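Local coordinates for secreted protein ESXB (Bacillus anthracis, PDB 4J10) that is a secreted WXG100-family protein of uncharacterised function, a dimer of helical hairpins, probably exported by a specialised secretion system, at residues F21-I32 against M65-I75. Residues are numbered along the deposited sequence; the frame is centred on the assembly and turned at random. Where two conformers were deposited one is given.
Sequences FKNAAGEAQSQI and MQQYIPILEGI. With FMT (formic acid), chain C.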
loop_
_atom_site.group_PDB
_atom_site.type_symbol
_atom_site.label_atom_id
_atom_site.label_comp_id
_atom_site.label_asym_id
_atom_site.label_seq_id
_atom_site.Cartn_x
_atom_site.Cartn_y
_atom_site.Cartn_z
ATOM N N PHE A 21 2.583 -10.143 -5.069
ATOM C CA PHE A 21 2.810 -9.586 -3.737
ATOM C C PHE A 21 4.132 -8.851 -3.643
ATOM O O PHE A 21 4.195 -7.763 -3.075
ATOM C CB PHE A 21 2.644 -10.670 -2.654
ATOM C CG PHE A 21 1.201 -10.889 -2.282
ATOM C CD1 PHE A 21 0.388 -11.745 -3.013
ATOM C CD2 PHE A 21 0.642 -10.173 -1.225
ATOM C CE1 PHE A 21 -0.963 -11.891 -2.692
ATOM C CE2 PHE A 21 -0.698 -10.325 -0.896
ATOM C CZ PHE A 21 -1.497 -11.192 -1.615
ATOM N N LYS A 22 5.186 -9.426 -4.216
ATOM C CA LYS A 22 6.499 -8.794 -4.230
ATOM C C LYS A 22 6.483 -7.490 -5.034
ATOM O O LYS A 22 7.016 -6.471 -4.587
ATOM C CB LYS A 22 7.552 -9.776 -4.786
ATOM C CG LYS A 22 8.971 -9.272 -4.660
ATOM C CD LYS A 22 9.982 -10.287 -5.164
ATOM C CE LYS A 22 11.403 -9.795 -4.919
ATOM N NZ LYS A 22 12.354 -10.338 -5.932
ATOM N N ASN A 23 5.842 -7.515 -6.200
ATOM C CA ASN A 23 5.736 -6.310 -7.025
ATOM C C ASN A 23 4.963 -5.230 -6.291
ATOM O O ASN A 23 5.307 -4.047 -6.354
ATOM C CB ASN A 23 5.052 -6.616 -8.359
ATOM C CG ASN A 23 5.920 -7.433 -9.285
ATOM O OD1 ASN A 23 7.138 -7.495 -9.108
ATOM N ND2 ASN A 23 5.301 -8.061 -10.292
ATOM N N ALA A 24 3.904 -5.644 -5.600
ATOM C CA ALA A 24 3.097 -4.698 -4.833
ATOM C C ALA A 24 3.916 -4.043 -3.722
ATOM O O ALA A 24 3.787 -2.835 -3.472
ATOM C CB ALA A 24 1.838 -5.365 -4.263
ATOM N N ALA A 25 4.779 -4.814 -3.071
ATOM C CA ALA A 25 5.641 -4.259 -2.031
ATOM C C ALA A 25 6.562 -3.193 -2.617
ATOM O O ALA A 25 6.755 -2.142 -2.011
ATOM C CB ALA A 25 6.438 -5.364 -1.379
ATOM N N GLY A 26 7.109 -3.450 -3.804
ATOM C CA GLY A 26 7.982 -2.484 -4.448
ATOM C C GLY A 26 7.244 -1.230 -4.868
ATOM O O GLY A 26 7.773 -0.118 -4.773
ATOM N N GLU A 27 6.015 -1.395 -5.356
ATOM C CA GLU A 27 5.205 -0.233 -5.745
ATOM C C GLU A 27 4.852 0.605 -4.517
ATOM O O GLU A 27 4.833 1.848 -4.560
ATOM C CB GLU A 27 3.939 -0.687 -6.488
ATOM C CG GLU A 27 4.211 -1.244 -7.867
ATOM C CD GLU A 27 2.937 -1.630 -8.590
ATOM O OE1 GLU A 27 1.886 -1.746 -7.927
ATOM O OE2 GLU A 27 2.993 -1.822 -9.820
ATOM N N ALA A 28 4.600 -0.066 -3.401
ATOM C CA ALA A 28 4.278 0.630 -2.160
ATOM C C ALA A 28 5.484 1.430 -1.677
ATOM O O ALA A 28 5.349 2.567 -1.218
ATOM C CB ALA A 28 3.846 -0.371 -1.093
ATOM N N GLN A 29 6.666 0.825 -1.750
ATOM C CA GLN A 29 7.899 1.533 -1.404
ATOM C C GLN A 29 8.097 2.768 -2.275
ATOM O O GLN A 29 8.454 3.844 -1.777
ATOM C CB GLN A 29 9.109 0.601 -1.513
ATOM C CG GLN A 29 10.417 1.290 -1.159
ATOM C CD GLN A 29 10.527 1.611 0.323
ATOM O OE1 GLN A 29 10.411 2.783 0.744
ATOM N NE2 GLN A 29 10.752 0.589 1.121
ATOM N N SER A 30 7.866 2.620 -3.576
ATOM C CA SER A 30 7.996 3.743 -4.501
ATOM C C SER A 30 7.025 4.856 -4.144
ATOM O O SER A 30 7.368 6.046 -4.198
ATOM C CB SER A 30 7.748 3.273 -5.936
ATOM O OG SER A 30 7.691 4.377 -6.824
ATOM N N GLN A 31 5.794 4.499 -3.832
ATOM C CA GLN A 31 4.785 5.464 -3.437
ATOM C C GLN A 31 5.173 6.263 -2.180
ATOM O O GLN A 31 5.071 7.452 -2.168
ATOM C CB GLN A 31 3.433 4.787 -3.246
ATOM C CG GLN A 31 2.308 5.755 -2.883
ATOM C CD GLN A 31 0.963 5.079 -2.730
ATOM O OE1 GLN A 31 0.285 4.816 -3.696
ATOM N NE2 GLN A 31 0.600 4.818 -1.555
ATOM N N ILE A 32 5.589 5.587 -1.129
ATOM C CA ILE A 32 5.941 6.287 0.095
ATOM C C ILE A 32 7.164 7.173 -0.147
ATOM O O ILE A 32 7.248 8.273 0.404
ATOM C CB ILE A 32 6.082 5.306 1.294
ATOM C CG1 ILE A 32 5.921 6.051 2.624
ATOM C CG2 ILE A 32 7.367 4.519 1.207
ATOM C CD1 ILE A 32 4.528 6.623 2.799
HETATM N N MSE A 65 2.879 2.024 6.518
HETATM C CA MSE A 65 3.471 1.448 5.336
HETATM C C MSE A 65 4.607 0.483 5.679
HETATM O O MSE A 65 4.804 -0.524 5.002
HETATM C CB MSE A 65 3.948 2.579 4.439
HETATM C CG MSE A 65 4.459 2.147 3.115
HETATM SE SE MSE A 65 3.325 0.995 2.024
HETATM C CE MSE A 65 1.469 1.141 2.654
ATOM N N GLN A 66 5.331 0.792 6.749
ATOM C CA GLN A 66 6.423 -0.045 7.227
ATOM C C GLN A 66 5.940 -1.325 7.899
ATOM O O GLN A 66 6.723 -2.239 8.113
ATOM C CB GLN A 66 7.344 0.777 8.127
ATOM C CG GLN A 66 8.194 1.758 7.325
ATOM C CD GLN A 66 9.030 2.663 8.186
ATOM O OE1 GLN A 66 8.748 2.844 9.367
ATOM N NE2 GLN A 66 10.067 3.248 7.598
ATOM N N GLN A 67 4.650 -1.388 8.219
ATOM C CA GLN A 67 4.015 -2.638 8.624
ATOM C C GLN A 67 3.532 -3.410 7.391
ATOM O O GLN A 67 3.727 -4.618 7.272
ATOM C CB GLN A 67 2.829 -2.360 9.556
ATOM C CG GLN A 67 3.201 -1.708 10.880
ATOM C CD GLN A 67 4.055 -2.609 11.740
ATOM O OE1 GLN A 67 3.700 -3.758 11.988
ATOM N NE2 GLN A 67 5.193 -2.098 12.187
ATOM N N TYR A 68 2.908 -2.702 6.459
ATOM C CA TYR A 68 2.283 -3.301 5.293
ATOM C C TYR A 68 3.262 -4.047 4.399
ATOM O O TYR A 68 3.029 -5.195 4.016
ATOM C CB TYR A 68 1.639 -2.183 4.482
ATOM C CG TYR A 68 0.935 -2.608 3.219
ATOM C CD1 TYR A 68 -0.264 -3.299 3.266
ATOM C CD2 TYR A 68 1.430 -2.263 1.970
ATOM C CE1 TYR A 68 -0.921 -3.663 2.119
ATOM C CE2 TYR A 68 0.761 -2.608 0.807
ATOM C CZ TYR A 68 -0.420 -3.310 0.885
ATOM O OH TYR A 68 -1.078 -3.642 -0.274
ATOM N N ILE A 69 4.354 -3.378 4.059
ATOM C CA ILE A 69 5.317 -3.912 3.111
ATOM C C ILE A 69 5.871 -5.277 3.547
ATOM O O ILE A 69 5.810 -6.232 2.753
ATOM C CB ILE A 69 6.412 -2.865 2.775
ATOM C CG1 ILE A 69 5.801 -1.732 1.945
ATOM C CG2 ILE A 69 7.568 -3.499 2.024
ATOM C CD1 ILE A 69 6.755 -0.584 1.709
ATOM N N PRO A 70 6.366 -5.407 4.802
ATOM C CA PRO A 70 6.841 -6.746 5.211
ATOM C C PRO A 70 5.753 -7.811 5.276
ATOM O O PRO A 70 6.058 -8.998 5.106
ATOM C CB PRO A 70 7.437 -6.523 6.613
ATOM C CG PRO A 70 7.631 -5.042 6.735
ATOM C CD PRO A 70 6.681 -4.359 5.795
ATOM N N ILE A 71 4.503 -7.416 5.507
ATOM C CA ILE A 71 3.424 -8.397 5.500
ATOM C C ILE A 71 3.252 -8.933 4.076
ATOM O O ILE A 71 3.121 -10.147 3.875
ATOM C CB ILE A 71 2.083 -7.816 6.013
ATOM C CG1 ILE A 71 2.187 -7.434 7.495
ATOM C CG2 ILE A 71 0.943 -8.826 5.776
ATOM C CD1 ILE A 71 1.063 -6.498 7.946
ATOM N N LEU A 72 3.275 -8.060 3.069
ATOM C CA LEU A 72 3.215 -8.516 1.674
ATOM C C LEU A 72 4.390 -9.414 1.332
ATOM O O LEU A 72 4.236 -10.432 0.649
ATOM C CB LEU A 72 3.185 -7.334 0.695
ATOM C CG LEU A 72 2.033 -6.343 0.781
ATOM C CD1 LEU A 72 2.067 -5.479 -0.469
ATOM C CD2 LEU A 72 0.698 -7.053 0.908
ATOM N N GLU A 73 5.574 -9.040 1.800
ATOM C CA GLU A 73 6.756 -9.847 1.529
ATOM C C GLU A 73 6.663 -11.214 2.189
ATOM O O GLU A 73 7.098 -12.202 1.617
ATOM C CB GLU A 73 8.018 -9.093 1.955
ATOM C CG GLU A 73 8.307 -7.885 1.069
ATOM C CD GLU A 73 9.306 -6.970 1.693
ATOM O OE1 GLU A 73 9.099 -6.614 2.871
ATOM O OE2 GLU A 73 10.299 -6.608 1.026
ATOM N N GLY A 74 6.071 -11.265 3.378
ATOM C CA GLY A 74 5.857 -12.525 4.073
ATOM C C GLY A 74 4.919 -13.443 3.317
ATOM O O GLY A 74 5.151 -14.658 3.237
ATOM N N ILE A 75 3.855 -12.876 2.761
ATOM C CA ILE A 75 2.923 -13.645 1.954
ATOM C C ILE A 75 3.633 -14.195 0.727
ATOM O O ILE A 75 3.474 -15.364 0.377
ATOM C CB ILE A 75 1.701 -12.793 1.556
ATOM C CG1 ILE A 75 0.869 -12.504 2.811
ATOM C CG2 ILE A 75 0.875 -13.514 0.489
ATOM C CD1 ILE A 75 -0.204 -11.440 2.600
HETATM C C FMT C . 10.779 6.006 -6.239
HETATM O O1 FMT C . 11.593 5.545 -5.437
HETATM O O2 FMT C . 9.886 6.804 -5.940
#
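Ile75 sets its CG2 methyl squarely on the ring of Phe21, a CH-pi contact with the methyl 3.6 Å from the ring centroid and only 6° off the normal. Leu72 reaches the same ring from a different quarter, its CD2 lying near the ring plane 3.8 Å from Phe21 CD2, so the aromatic is fitted into the angle between two aliphatic side chains one turn apart. The other branch of Leu72, CD1, fills the hollow beside Ala24, ending 3.8 Å from Ala24 CB. Small residues make the next hollows. Ile69 is the knob that enters the one lined by Ala25, Ala28 and the backbone at Gln29: CG2 rests 4.0 Å from Ala25 CB, CG1 touches Ala28 CB, and CD1, carried onward by an extended chi2 of 173°, tucks against the backbone N of Gln29 at 3.7 Å. In the conformer given, selenomethionine Met65 is bent at chi2 and chi3, with SE 3.4 Å from Ala28 CB, and its CG packs on Ile32 CB, the two side chains running in opposite directions. Tyr68 gives Ala28 only a ring edge; its hydroxyl is hydrogen-bonded to Gln31 of the second subunit. With Ala24, Ala25 and Ala28 taking the side chains of Leu72, Ile69 and Met65, the axes of the two segments approach to 8.3 Å at 163°, the close antiparallel pairing of the helical hairpin characteristic of WXG100 proteins.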